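Local coordinates for protein glutathione s-transferase III (Zea mays, PDB 1AW9) that probably conjugates reduced glutathione to hydrophobic electrophiles with release of a halide, a phi-class transferase reaction by which maize detoxifies herbicides, at residues 10-15 against 172-177; 104-109 against 166-171; 73-78 against 84-89; 14-19 against 69-74. All blocks are in the same frame, centred on the assembly; numbering follows the deposited sequence.

Contact 1: residues 10-15 against 172-177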
loop_
_atom_site.group_PDB
_atom_site.type_symbol
_atom_site.label_atom_id
_atom_site.label_comp_id
_atom_site.label_asym_id
_atom_site.label_seq_id
_atom_site.Cartn_x
_atom_site.Cartn_y
_atom_site.Cartn_z
ATOM N N LEU A 10 10.475 22.410 -16.117
ATOM C CA LEU A 10 9.588 21.326 -16.544
ATOM C C LEU A 10 8.561 20.912 -15.508
ATOM O O LEU A 10 7.575 20.265 -15.841
ATOM C CB LEU A 10 10.391 20.104 -16.966
ATOM C CG LEU A 10 11.007 20.313 -18.348
ATOM C CD1 LEU A 10 11.965 19.180 -18.669
ATOM C CD2 LEU A 10 9.909 20.432 -19.396
ATOM N N SER A 11 8.818 21.243 -14.253
ATOM C CA SER A 11 7.924 20.895 -13.181
ATOM C C SER A 11 6.589 21.649 -13.287
ATOM O O SER A 11 6.549 22.891 -13.186
ATOM C CB SER A 11 8.615 21.188 -11.866
ATOM O OG SER A 11 7.696 21.710 -10.929
ATOM N N PRO A 12 5.464 20.907 -13.405
ATOM C CA PRO A 12 4.152 21.550 -13.520
ATOM C C PRO A 12 3.819 22.486 -12.357
ATOM O O PRO A 12 2.955 23.361 -12.472
ATOM C CB PRO A 12 3.175 20.357 -13.568
ATOM C CG PRO A 12 3.974 19.237 -14.117
ATOM C CD PRO A 12 5.332 19.439 -13.424
ATOM N N ASN A 13 4.471 22.289 -11.226
ATOM C CA ASN A 13 4.178 23.129 -10.093
ATOM C C ASN A 13 4.877 24.466 -10.292
ATOM O O ASN A 13 4.399 25.493 -9.814
ATOM C CB ASN A 13 4.535 22.422 -8.784
ATOM C CG ASN A 13 3.502 21.347 -8.396
ATOM O OD1 ASN A 13 2.302 21.555 -8.540
ATOM N ND2 ASN A 13 3.969 20.189 -7.946
ATOM N N VAL A 14 5.983 24.463 -11.041
ATOM C CA VAL A 14 6.687 25.712 -11.361
ATOM C C VAL A 14 5.865 26.374 -12.460
ATOM O O VAL A 14 5.571 27.559 -12.393
ATOM C CB VAL A 14 8.119 25.471 -11.860
ATOM C CG1 VAL A 14 8.725 26.751 -12.481
ATOM C CG2 VAL A 14 8.955 25.013 -10.706
ATOM N N VAL A 15 5.401 25.586 -13.429
ATOM C CA VAL A 15 4.576 26.132 -14.500
ATOM C C VAL A 15 3.265 26.753 -13.985
ATOM O O VAL A 15 2.763 27.689 -14.592
ATOM C CB VAL A 15 4.312 25.086 -15.594
ATOM C CG1 VAL A 15 3.395 25.661 -16.700
ATOM C CG2 VAL A 15 5.631 24.618 -16.170
ATOM N N LEU A 172 -3.619 20.541 -16.538
ATOM C CA LEU A 172 -4.482 20.152 -17.651
ATOM C C LEU A 172 -3.570 19.932 -18.868
ATOM O O LEU A 172 -3.738 18.984 -19.647
ATOM C CB LEU A 172 -5.516 21.240 -17.953
ATOM C CG LEU A 172 -6.782 21.285 -17.097
ATOM C CD1 LEU A 172 -7.576 22.463 -17.558
ATOM C CD2 LEU A 172 -7.621 20.012 -17.210
ATOM N N LEU A 173 -2.582 20.813 -19.001
ATOM C CA LEU A 173 -1.595 20.753 -20.076
ATOM C C LEU A 173 -0.866 19.412 -20.045
ATOM O O LEU A 173 -0.841 18.686 -21.031
ATOM C CB LEU A 173 -0.603 21.923 -19.935
ATOM C CG LEU A 173 0.410 22.192 -21.043
ATOM C CD1 LEU A 173 1.614 21.282 -20.923
ATOM C CD2 LEU A 173 -0.247 22.036 -22.412
ATOM N N TYR A 174 -0.287 19.060 -18.908
ATOM C CA TYR A 174 0.430 17.788 -18.805
ATOM C C TYR A 174 -0.479 16.576 -18.980
ATOM O O TYR A 174 -0.093 15.619 -19.639
ATOM C CB TYR A 174 1.220 17.720 -17.499
ATOM C CG TYR A 174 2.488 18.534 -17.559
ATOM C CD1 TYR A 174 2.442 19.921 -17.633
ATOM C CD2 TYR A 174 3.740 17.917 -17.575
ATOM C CE1 TYR A 174 3.615 20.685 -17.721
ATOM C CE2 TYR A 174 4.915 18.669 -17.659
ATOM C CZ TYR A 174 4.848 20.053 -17.728
ATOM O OH TYR A 174 5.999 20.809 -17.748
ATOM N N LEU A 175 -1.683 16.623 -18.404
ATOM C CA LEU A 175 -2.654 15.541 -18.541
ATOM C C LEU A 175 -2.917 15.279 -20.028
ATOM O O LEU A 175 -3.063 14.122 -20.433
ATOM C CB LEU A 175 -3.979 15.938 -17.919
ATOM C CG LEU A 175 -4.567 15.211 -16.714
ATOM C CD1 LEU A 175 -6.077 15.401 -16.796
ATOM C CD2 LEU A 175 -4.263 13.725 -16.755
ATOM N N SER A 176 -3.000 16.352 -20.831
ATOM C CA SER A 176 -3.258 16.220 -22.266
ATOM C C SER A 176 -2.180 15.459 -23.034
ATOM O O SER A 176 -2.456 14.921 -24.093
ATOM C CB SER A 176 -3.515 17.570 -22.921
ATOM O OG SER A 176 -2.331 18.329 -22.991
ATOM N N LYS A 177 -0.978 15.373 -22.479
ATOM C CA LYS A 177 0.115 14.636 -23.108
ATOM C C LYS A 177 0.184 13.185 -22.655
ATOM O O LYS A 177 1.118 12.472 -23.003
ATOM C CB LYS A 177 1.433 15.322 -22.826
ATOM C CG LYS A 177 1.394 16.642 -23.458
ATOM C CD LYS A 177 2.588 17.469 -23.189
ATOM C CE LYS A 177 2.445 18.753 -24.003
ATOM N NZ LYS A 177 1.841 18.484 -25.368
#
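The ring of Y174 meets P12 through a CH-pi contact. CG of the proline sits almost exactly on the ring normal, 3.5 Å from the centroid of the Y174 ring and 5° off the perpendicular, so the pyrrolidine presses its corner onto the middle of one face. Its CB lies farther out, near CD1 and CE1 of the tyrosine. With Y174 CG anti to its own carbonyl carbon (chi1 -77°), the ring reaches from helix 169-176 across to the start of helix 12-23, and V114 and L118 of helix 92-122 also touch it.

Polar contact comes from the end of the same side chain. Y174 OH donates to the backbone carbonyl L10 O, a weak bond at 2.5 Å. CG2 of V15 packs beside the hydroxyl, 4.1 Å from Y174 OH. A phenylalanine in place of the tyrosine would probably keep the proline on its ring but leave the L10 carbonyl without this weak donor.

Within 10-15, S11 N-caps the helix, its OG accepting from V14 N at 3.2 Å and more weakly from N13 N. The contact joins the thioredoxin-like N-terminal domain to the all-helical C-terminal domain of the glutathione transferase fold, at the segment holding S11, P12 and N13, which probably bind glutathione, as in a close relative.

Contact 2: residues 104-109 against 166-171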
loop_
_atom_site.group_PDB
_atom_site.type_symbol
_atom_site.label_atom_id
_atom_site.label_comp_id
_atom_site.label_asym_id
_atom_site.label_seq_id
_atom_site.Cartn_x
_atom_site.Cartn_y
_atom_site.Cartn_z
ATOM N N HIS A 104 -7.755 20.213 -3.402
ATOM C CA HIS A 104 -8.104 18.949 -2.785
ATOM C C HIS A 104 -8.697 17.853 -3.618
ATOM O O HIS A 104 -8.759 16.711 -3.155
ATOM C CB HIS A 104 -9.001 19.199 -1.600
ATOM C CG HIS A 104 -8.353 20.064 -0.585
ATOM N ND1 HIS A 104 -7.068 19.822 -0.136
ATOM C CD2 HIS A 104 -8.733 21.239 -0.037
ATOM C CE1 HIS A 104 -6.681 20.817 0.640
ATOM N NE2 HIS A 104 -7.671 21.694 0.716
ATOM N N HIS A 105 -9.174 18.165 -4.811
ATOM C CA HIS A 105 -9.766 17.135 -5.646
ATOM C C HIS A 105 -9.141 16.924 -6.971
ATOM O O HIS A 105 -9.046 15.796 -7.440
ATOM C CB HIS A 105 -11.232 17.409 -5.854
ATOM C CG HIS A 105 -12.000 17.259 -4.615
ATOM N ND1 HIS A 105 -12.267 18.324 -3.786
ATOM C CD2 HIS A 105 -12.460 16.156 -3.986
ATOM C CE1 HIS A 105 -12.859 17.878 -2.697
ATOM N NE2 HIS A 105 -12.987 16.564 -2.792
ATOM N N PHE A 106 -8.743 18.002 -7.601
ATOM C CA PHE A 106 -8.141 17.907 -8.909
ATOM C C PHE A 106 -6.659 17.589 -8.769
ATOM O O PHE A 106 -6.186 16.543 -9.240
ATOM C CB PHE A 106 -8.390 19.221 -9.686
ATOM C CG PHE A 106 -7.760 19.250 -11.050
ATOM C CD1 PHE A 106 -8.408 18.686 -12.148
ATOM C CD2 PHE A 106 -6.487 19.779 -11.231
ATOM C CE1 PHE A 106 -7.786 18.634 -13.408
ATOM C CE2 PHE A 106 -5.856 19.735 -12.490
ATOM C CZ PHE A 106 -6.514 19.154 -13.575
ATOM N N TYR A 107 -5.948 18.442 -8.062
ATOM C CA TYR A 107 -4.513 18.231 -7.933
ATOM C C TYR A 107 -4.078 16.844 -7.442
ATOM O O TYR A 107 -3.351 16.137 -8.150
ATOM C CB TYR A 107 -3.856 19.334 -7.069
ATOM C CG TYR A 107 -2.360 19.153 -6.937
ATOM C CD1 TYR A 107 -1.536 19.339 -8.033
ATOM C CD2 TYR A 107 -1.799 18.722 -5.751
ATOM C CE1 TYR A 107 -0.168 19.085 -7.965
ATOM C CE2 TYR A 107 -0.408 18.457 -5.658
ATOM C CZ TYR A 107 0.409 18.640 -6.782
ATOM O OH TYR A 107 1.788 18.369 -6.783
ATOM N N PRO A 108 -4.595 16.397 -6.282
ATOM C CA PRO A 108 -4.195 15.079 -5.780
ATOM C C PRO A 108 -4.442 13.901 -6.705
ATOM O O PRO A 108 -3.907 12.837 -6.499
ATOM C CB PRO A 108 -4.967 14.949 -4.471
ATOM C CG PRO A 108 -5.277 16.393 -4.104
ATOM C CD PRO A 108 -5.677 16.944 -5.444
ATOM N N ASN A 109 -5.301 14.081 -7.690
ATOM C CA ASN A 109 -5.577 13.009 -8.628
ATOM C C ASN A 109 -4.851 13.226 -9.938
ATOM O O ASN A 109 -4.409 12.249 -10.564
ATOM C CB ASN A 109 -7.079 12.856 -8.819
ATOM C CG ASN A 109 -7.735 12.311 -7.583
ATOM O OD1 ASN A 109 -7.425 11.205 -7.169
ATOM N ND2 ASN A 109 -8.606 13.091 -6.956
ATOM N N ALA A 166 -6.825 29.476 -13.668
ATOM C CA ALA A 166 -5.413 29.538 -13.977
ATOM C C ALA A 166 -4.596 28.482 -13.219
ATOM O O ALA A 166 -3.617 27.937 -13.757
ATOM C CB ALA A 166 -4.881 30.973 -13.695
ATOM N N ASN A 167 -5.021 28.191 -11.983
ATOM C CA ASN A 167 -4.346 27.209 -11.131
ATOM C C ASN A 167 -4.437 25.792 -11.695
ATOM O O ASN A 167 -3.638 24.923 -11.343
ATOM C CB ASN A 167 -4.893 27.270 -9.698
ATOM C CG ASN A 167 -4.178 28.325 -8.841
ATOM O OD1 ASN A 167 -3.176 28.912 -9.259
ATOM N ND2 ASN A 167 -4.647 28.517 -7.630
ATOM N N HIS A 168 -5.364 25.587 -12.631
ATOM C CA HIS A 168 -5.558 24.294 -13.258
ATOM C C HIS A 168 -4.747 24.126 -14.490
ATOM O O HIS A 168 -4.440 23.012 -14.853
ATOM C CB HIS A 168 -6.990 24.127 -13.711
ATOM C CG HIS A 168 -7.947 23.842 -12.603
ATOM N ND1 HIS A 168 -8.509 24.828 -11.837
ATOM C CD2 HIS A 168 -8.480 22.679 -12.182
ATOM C CE1 HIS A 168 -9.359 24.289 -10.993
ATOM N NE2 HIS A 168 -9.366 22.974 -11.178
ATOM N N ALA A 169 -4.406 25.216 -15.161
ATOM C CA ALA A 169 -3.736 25.122 -16.446
ATOM C C ALA A 169 -2.530 24.219 -16.688
ATOM O O ALA A 169 -2.507 23.505 -17.705
ATOM C CB ALA A 169 -3.484 26.496 -16.993
ATOM N N SER A 170 -1.521 24.245 -15.802
ATOM C CA SER A 170 -0.328 23.427 -16.007
ATOM C C SER A 170 -0.633 21.956 -15.941
ATOM O O SER A 170 -0.136 21.197 -16.761
ATOM C CB SER A 170 0.812 23.790 -15.067
ATOM O OG SER A 170 0.506 23.522 -13.735
ATOM N N TYR A 171 -1.475 21.546 -15.000
ATOM C CA TYR A 171 -1.819 20.147 -14.909
ATOM C C TYR A 171 -2.750 19.671 -16.012
ATOM O O TYR A 171 -2.623 18.527 -16.446
ATOM C CB TYR A 171 -2.269 19.767 -13.513
ATOM C CG TYR A 171 -1.079 19.343 -12.658
ATOM C CD1 TYR A 171 -0.599 18.031 -12.699
ATOM C CD2 TYR A 171 -0.416 20.256 -11.825
ATOM C CE1 TYR A 171 0.494 17.640 -11.940
ATOM C CE2 TYR A 171 0.694 19.863 -11.053
ATOM C CZ TYR A 171 1.130 18.554 -11.122
ATOM O OH TYR A 171 2.198 18.139 -10.350
#
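F106 and Y107 both carry CG anti to the backbone N, yet as neighbours on helix 92-122 they send their rings to different partners: F106 to H168 and the base of Y171, Y107 to the ring of Y171. H168 turns the other way, CG anti to its carbonyl carbon, which brings its imidazole over the phenyl ring.

The first aromatic pair is edge-to-face. H168 directs its edge at the face of F106, with centroids of the two rings 4.8 Å apart and planes at 58°; its CD2 stands 3.6 Å from F106 CD2, nearer the rim than the centre. At the edge of the same phenyl ring, close to its plane, CB of Y171 lies 3.7 Å from F106 CE2.

The second pair is an offset edge-to-face stack. Y107 points its edge at the face of Y171, the planes nearly perpendicular at 83°, and Y107 CE1 approaches Y171 CE2 to 3.3 Å.

No hydrogen bond crosses between 104-109 and 166-171, although H168 and Y107 have polar partners beyond them. H168 NE2 bonds to Y146 OH and its ND1 to A164 O, while Y107 OH bonds to N13 ND2. Y107 thereby couples this aromatic core of the C-terminal domain to a residue that probably binds glutathione. Across the two segments the contact is ring packing; bonds at both nitrogens fix how the imidazole of H168 is turned as its carbon edge rests on F106, whereas Y107 is anchored at its hydroxyl end.

Contact 3: residues 73-78 against 84-89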
loop_
_atom_site.group_PDB
_atom_site.type_symbol
_atom_site.label_atom_id
_atom_site.label_comp_id
_atom_site.label_asym_id
_atom_site.label_seq_id
_atom_site.Cartn_x
_atom_site.Cartn_y
_atom_site.Cartn_z
ATOM N N TYR A 73 -0.812 35.458 -3.571
ATOM C CA TYR A 73 -0.090 36.659 -3.151
ATOM C C TYR A 73 0.131 37.597 -4.339
ATOM O O TYR A 73 -0.213 38.763 -4.297
ATOM C CB TYR A 73 1.246 36.263 -2.549
ATOM C CG TYR A 73 2.232 37.391 -2.396
ATOM C CD1 TYR A 73 2.202 38.234 -1.284
ATOM C CD2 TYR A 73 3.249 37.563 -3.334
ATOM C CE1 TYR A 73 3.171 39.207 -1.110
ATOM C CE2 TYR A 73 4.215 38.528 -3.170
ATOM C CZ TYR A 73 4.176 39.338 -2.056
ATOM O OH TYR A 73 5.206 40.235 -1.886
ATOM N N ILE A 74 0.714 37.072 -5.397
ATOM C CA ILE A 74 0.952 37.836 -6.588
ATOM C C ILE A 74 -0.366 38.365 -7.178
ATOM O O ILE A 74 -0.394 39.485 -7.644
ATOM C CB ILE A 74 1.660 36.959 -7.625
ATOM C CG1 ILE A 74 3.081 36.631 -7.161
ATOM C CG2 ILE A 74 1.568 37.572 -9.007
ATOM C CD1 ILE A 74 3.955 37.827 -6.835
ATOM N N ALA A 75 -1.441 37.572 -7.162
ATOM C CA ALA A 75 -2.733 37.976 -7.732
ATOM C C ALA A 75 -3.379 39.146 -7.007
ATOM O O ALA A 75 -4.095 39.939 -7.614
ATOM C CB ALA A 75 -3.701 36.801 -7.804
ATOM N N SER A 76 -3.162 39.251 -5.706
ATOM C CA SER A 76 -3.740 40.370 -4.972
ATOM C C SER A 76 -2.767 41.538 -4.866
ATOM O O SER A 76 -3.177 42.691 -4.910
ATOM C CB SER A 76 -4.233 39.939 -3.585
ATOM O OG SER A 76 -3.326 39.046 -2.956
ATOM N N LYS A 77 -1.477 41.239 -4.782
ATOM C CA LYS A 77 -0.457 42.266 -4.662
ATOM C C LYS A 77 -0.344 43.055 -5.945
ATOM O O LYS A 77 -0.347 44.281 -5.927
ATOM C CB LYS A 77 0.894 41.656 -4.291
ATOM C CG LYS A 77 1.919 42.651 -3.848
ATOM C CD LYS A 77 3.203 42.355 -4.529
ATOM C CE LYS A 77 4.260 43.409 -4.254
ATOM N NZ LYS A 77 4.933 43.191 -2.951
ATOM N N TYR A 78 -0.230 42.366 -7.061
ATOM C CA TYR A 78 -0.142 43.054 -8.320
ATOM C C TYR A 78 -1.505 42.998 -8.986
ATOM O O TYR A 78 -1.606 42.749 -10.187
ATOM C CB TYR A 78 0.880 42.390 -9.204
ATOM C CG TYR A 78 2.252 42.358 -8.618
ATOM C CD1 TYR A 78 3.121 43.395 -8.844
ATOM C CD2 TYR A 78 2.705 41.250 -7.907
ATOM C CE1 TYR A 78 4.405 43.340 -8.402
ATOM C CE2 TYR A 78 4.003 41.179 -7.455
ATOM C CZ TYR A 78 4.846 42.234 -7.709
ATOM O OH TYR A 78 6.150 42.217 -7.295
ATOM N N ASP A 84 -7.108 40.676 -14.272
ATOM C CA ASP A 84 -7.551 40.743 -12.916
ATOM C C ASP A 84 -7.909 39.293 -12.592
ATOM O O ASP A 84 -8.977 38.815 -12.992
ATOM C CB ASP A 84 -8.780 41.643 -12.806
ATOM C CG ASP A 84 -9.164 41.935 -11.365
ATOM O OD1 ASP A 84 -8.441 41.474 -10.437
ATOM O OD2 ASP A 84 -10.189 42.643 -11.168
ATOM N N LEU A 85 -6.991 38.569 -11.949
ATOM C CA LEU A 85 -7.267 37.165 -11.606
ATOM C C LEU A 85 -8.232 37.075 -10.428
ATOM O O LEU A 85 -8.777 36.011 -10.125
ATOM C CB LEU A 85 -5.973 36.378 -11.364
ATOM C CG LEU A 85 -5.045 36.234 -12.565
ATOM C CD1 LEU A 85 -3.722 35.726 -12.113
ATOM C CD2 LEU A 85 -5.615 35.355 -13.629
ATOM N N LEU A 86 -8.487 38.206 -9.793
ATOM C CA LEU A 86 -9.428 38.239 -8.690
ATOM C C LEU A 86 -10.484 39.337 -8.933
ATOM O O LEU A 86 -10.542 40.320 -8.188
ATOM C CB LEU A 86 -8.681 38.454 -7.363
ATOM C CG LEU A 86 -7.741 37.338 -6.853
ATOM C CD1 LEU A 86 -6.783 37.895 -5.816
ATOM C CD2 LEU A 86 -8.520 36.176 -6.283
ATOM N N PRO A 87 -11.320 39.188 -9.998
ATOM C CA PRO A 87 -12.366 40.156 -10.346
ATOM C C PRO A 87 -13.385 40.272 -9.242
ATOM O O PRO A 87 -13.786 39.266 -8.674
ATOM C CB PRO A 87 -13.022 39.523 -11.572
ATOM C CG PRO A 87 -11.935 38.727 -12.181
ATOM C CD PRO A 87 -11.348 38.075 -10.966
ATOM N N ALA A 88 -13.810 41.492 -8.941
ATOM C CA ALA A 88 -14.829 41.700 -7.919
ATOM C C ALA A 88 -16.202 41.381 -8.540
ATOM O O ALA A 88 -17.236 41.346 -7.855
ATOM C CB ALA A 88 -14.779 43.129 -7.394
ATOM N N THR A 89 -16.186 41.144 -9.850
ATOM C CA THR A 89 -17.381 40.775 -10.593
ATOM C C THR A 89 -17.623 39.259 -10.481
ATOM O O THR A 89 -18.748 38.785 -10.701
ATOM C CB THR A 89 -17.242 41.155 -12.084
ATOM O OG1 THR A 89 -15.894 40.904 -12.516
ATOM C CG2 THR A 89 -17.610 42.633 -12.301
HETATM O O HOH W 1 -5.612 40.295 -9.752
#
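A75 and L85 bring their CA atoms within 6.0 Å where the irregular segment 84-89 passes the last turn of helix 67-77, the chain having turned after Y78, the first residue to leave helical geometry.

A75 offers its methyl group to two leucines. Its CB lies 4.2 Å from L85 CB, so there the meeting is at the root of the leucine, whose side chain also packs on F161. L86 makes the closer approach with one branch: its CD1 is 3.8 Å from A75 CB and as near to the carbonyl carbon of the same alanine. CG of L86, anti to its own carbonyl carbon (chi1 -67°), is directed toward A75. CD1 lies over the A75–S76 peptide, 4.0 Å from S76 CB. The hydroxyl of S76 turns back to R72 O within its own helix.

No direct hydrogen bond links the two segments; a water does so instead. It donates to A75 O at 2.6 Å and can also donate to D84 OD1, while accepting weakly from L85 N. These bonds are not all necessarily made at once, since more acceptors lie within reach than the water has protons. D84 OD1 also accepts a weak bond from L86 N, two residues on.

This loop joins helix 67-77 to helix 92-122, the connection between the two domains in glutathione transferases, and it is laid against the helix end by two kinds of contact: leucine carbons on an alanine and the neighbouring peptide, and a water placed to donate to A75 O and D84 OD1.

Contact 4: residues 14-19 against 69-74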
loop_
_atom_site.group_PDB
_atom_site.type_symbol
_atom_site.label_atom_id
_atom_site.label_comp_id
_atom_site.label_asym_id
_atom_site.label_seq_id
_atom_site.Cartn_x
_atom_site.Cartn_y
_atom_site.Cartn_z
ATOM N N VAL A 14 5.983 24.463 -11.041
ATOM C CA VAL A 14 6.687 25.712 -11.361
ATOM C C VAL A 14 5.865 26.374 -12.460
ATOM O O VAL A 14 5.571 27.559 -12.393
ATOM C CB VAL A 14 8.119 25.471 -11.860
ATOM C CG1 VAL A 14 8.725 26.751 -12.481
ATOM C CG2 VAL A 14 8.955 25.013 -10.706
ATOM N N VAL A 15 5.401 25.586 -13.429
ATOM C CA VAL A 15 4.576 26.132 -14.500
ATOM C C VAL A 15 3.265 26.753 -13.985
ATOM O O VAL A 15 2.763 27.689 -14.592
ATOM C CB VAL A 15 4.312 25.086 -15.594
ATOM C CG1 VAL A 15 3.395 25.661 -16.700
ATOM C CG2 VAL A 15 5.631 24.618 -16.170
ATOM N N ARG A 16 2.711 26.262 -12.875
ATOM C CA ARG A 16 1.488 26.841 -12.330
ATOM C C ARG A 16 1.734 28.283 -11.891
ATOM O O ARG A 16 0.796 29.103 -11.851
ATOM C CB ARG A 16 0.980 26.062 -11.101
ATOM C CG ARG A 16 -0.349 26.627 -10.483
ATOM C CD ARG A 16 -0.845 26.021 -9.111
ATOM N NE ARG A 16 -1.272 24.628 -9.249
ATOM C CZ ARG A 16 -0.508 23.584 -8.933
ATOM N NH1 ARG A 16 0.701 23.779 -8.413
ATOM N NH2 ARG A 16 -0.847 22.367 -9.347
ATOM N N VAL A 17 2.955 28.560 -11.431
ATOM C CA VAL A 17 3.297 29.910 -10.957
ATOM C C VAL A 17 3.595 30.805 -12.148
ATOM O O VAL A 17 3.106 31.916 -12.207
ATOM C CB VAL A 17 4.481 29.917 -9.971
ATOM C CG1 VAL A 17 4.760 31.337 -9.505
ATOM C CG2 VAL A 17 4.150 29.050 -8.774
ATOM N N ALA A 18 4.377 30.292 -13.093
ATOM C CA ALA A 18 4.719 31.015 -14.305
ATOM C C ALA A 18 3.398 31.439 -14.987
ATOM O O ALA A 18 3.263 32.567 -15.472
ATOM C CB ALA A 18 5.545 30.103 -15.224
ATOM N N THR A 19 2.410 30.542 -14.971
ATOM C CA THR A 19 1.098 30.794 -15.549
ATOM C C THR A 19 0.560 32.113 -15.009
ATOM O O THR A 19 0.231 33.018 -15.765
ATOM C CB THR A 19 0.101 29.647 -15.206
ATOM O OG1 THR A 19 0.506 28.454 -15.874
ATOM C CG2 THR A 19 -1.289 29.962 -15.656
ATOM N N ALA A 69 0.154 29.617 -2.692
ATOM C CA ALA A 69 0.296 30.778 -1.821
ATOM C C ALA A 69 0.949 31.864 -2.665
ATOM O O ALA A 69 0.595 33.039 -2.583
ATOM C CB ALA A 69 1.166 30.441 -0.636
ATOM N N ILE A 70 1.916 31.471 -3.476
ATOM C CA ILE A 70 2.588 32.406 -4.352
ATOM C C ILE A 70 1.588 33.006 -5.333
ATOM O O ILE A 70 1.530 34.229 -5.462
ATOM C CB ILE A 70 3.732 31.757 -5.137
ATOM C CG1 ILE A 70 4.845 31.303 -4.177
ATOM C CG2 ILE A 70 4.275 32.746 -6.160
ATOM C CD1 ILE A 70 5.887 30.356 -4.806
ATOM N N ASN A 71 0.790 32.172 -6.006
ATOM C CA ASN A 71 -0.204 32.660 -6.950
ATOM C C ASN A 71 -1.216 33.609 -6.336
ATOM O O ASN A 71 -1.592 34.611 -6.939
ATOM C CB ASN A 71 -0.919 31.496 -7.632
ATOM C CG ASN A 71 -0.050 30.855 -8.651
ATOM O OD1 ASN A 71 1.090 31.271 -8.805
ATOM N ND2 ASN A 71 -0.555 29.866 -9.367
ATOM N N ARG A 72 -1.643 33.335 -5.120
ATOM C CA ARG A 72 -2.632 34.186 -4.532
ATOM C C ARG A 72 -2.012 35.514 -4.133
ATOM O O ARG A 72 -2.597 36.575 -4.363
ATOM C CB ARG A 72 -3.286 33.497 -3.356
ATOM C CG ARG A 72 -4.371 34.337 -2.753
ATOM C CD ARG A 72 -5.622 33.541 -2.527
ATOM N NE ARG A 72 -6.764 34.417 -2.264
ATOM C CZ ARG A 72 -7.969 33.976 -1.929
ATOM N NH1 ARG A 72 -8.185 32.670 -1.814
ATOM N NH2 ARG A 72 -8.959 34.834 -1.730
ATOM N N TYR A 73 -0.812 35.458 -3.571
ATOM C CA TYR A 73 -0.090 36.659 -3.151
ATOM C C TYR A 73 0.131 37.597 -4.339
ATOM O O TYR A 73 -0.213 38.763 -4.297
ATOM C CB TYR A 73 1.246 36.263 -2.549
ATOM C CG TYR A 73 2.232 37.391 -2.396
ATOM C CD1 TYR A 73 2.202 38.234 -1.284
ATOM C CD2 TYR A 73 3.249 37.563 -3.334
ATOM C CE1 TYR A 73 3.171 39.207 -1.110
ATOM C CE2 TYR A 73 4.215 38.528 -3.170
ATOM C CZ TYR A 73 4.176 39.338 -2.056
ATOM O OH TYR A 73 5.206 40.235 -1.886
ATOM N N ILE A 74 0.714 37.072 -5.397
ATOM C CA ILE A 74 0.952 37.836 -6.588
ATOM C C ILE A 74 -0.366 38.365 -7.178
ATOM O O ILE A 74 -0.394 39.485 -7.644
ATOM C CB ILE A 74 1.660 36.959 -7.625
ATOM C CG1 ILE A 74 3.081 36.631 -7.161
ATOM C CG2 ILE A 74 1.568 37.572 -9.007
ATOM C CD1 ILE A 74 3.955 37.827 -6.835
#
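N71 crosses from helix 67-77 to helix 12-23, and its side chain can be followed outward against R16 and V17. From CB, with CG anti to the carbonyl carbon of N71, the chain heads for the facing helix, and CG arrives 3.7 Å from R16 O. There the amide divides. OD1 turns to V17, lying 3.4 Å from V17 CA and close to the CB and both methyl groups of that valine. ND2 goes to R16, donating to R16 O at 2.9 Å along a fairly straight N-H path of 158°. The acceptor lies near the plane of the amide, but the amide nitrogen stands well above the carbonyl plane, 55° out of it. ND2 also rests 3.4 Å from R16 CG.

The two helix segments run almost parallel, 7° between their directions, with axes 9.4 Å apart. Both belong to the thioredoxin-like N-terminal domain, where they lie on one side of the mixed sheet: V17 touches L5 of strand 3-6, and I70 touches L64 of strand 62-65. Between them, V17 CG1 meets I70 CG2 at 3.7 Å.

ND2 of N71 has a second acceptor, N167 OD1, in the C-terminal domain. Cutting this side chain back to an alanine is likely to leave R16 O and N167 OD1 without their shared donor and open a gap beside V17. The guanidinium of R16 turns away to N13 OD1 through NH1, while its NE bonds to N167 O, so N167 receives hydrogen bonds from both helices.

How the contacts relate
Contacts 1, 2 and 4 are buried near the centre of the chain, whereas contact 3 lies about 17 Å from that centre and is partly exposed. Helix 169-176 serves contacts 1 and 2, helix 12-23 contacts 1 and 4, and helix 67-77 contacts 3 and 4. Chemistry follows place: rings pack on rings inside the C-terminal domain in contact 2, a tyrosine spans the domain interface in contact 1, an asparagine joins parallel helices in contact 4, and only in contact 3 does a water bridge the segments. S170 OG bonding to P12 O ties contact 2 to contact 1, while N167 couples it to contact 4.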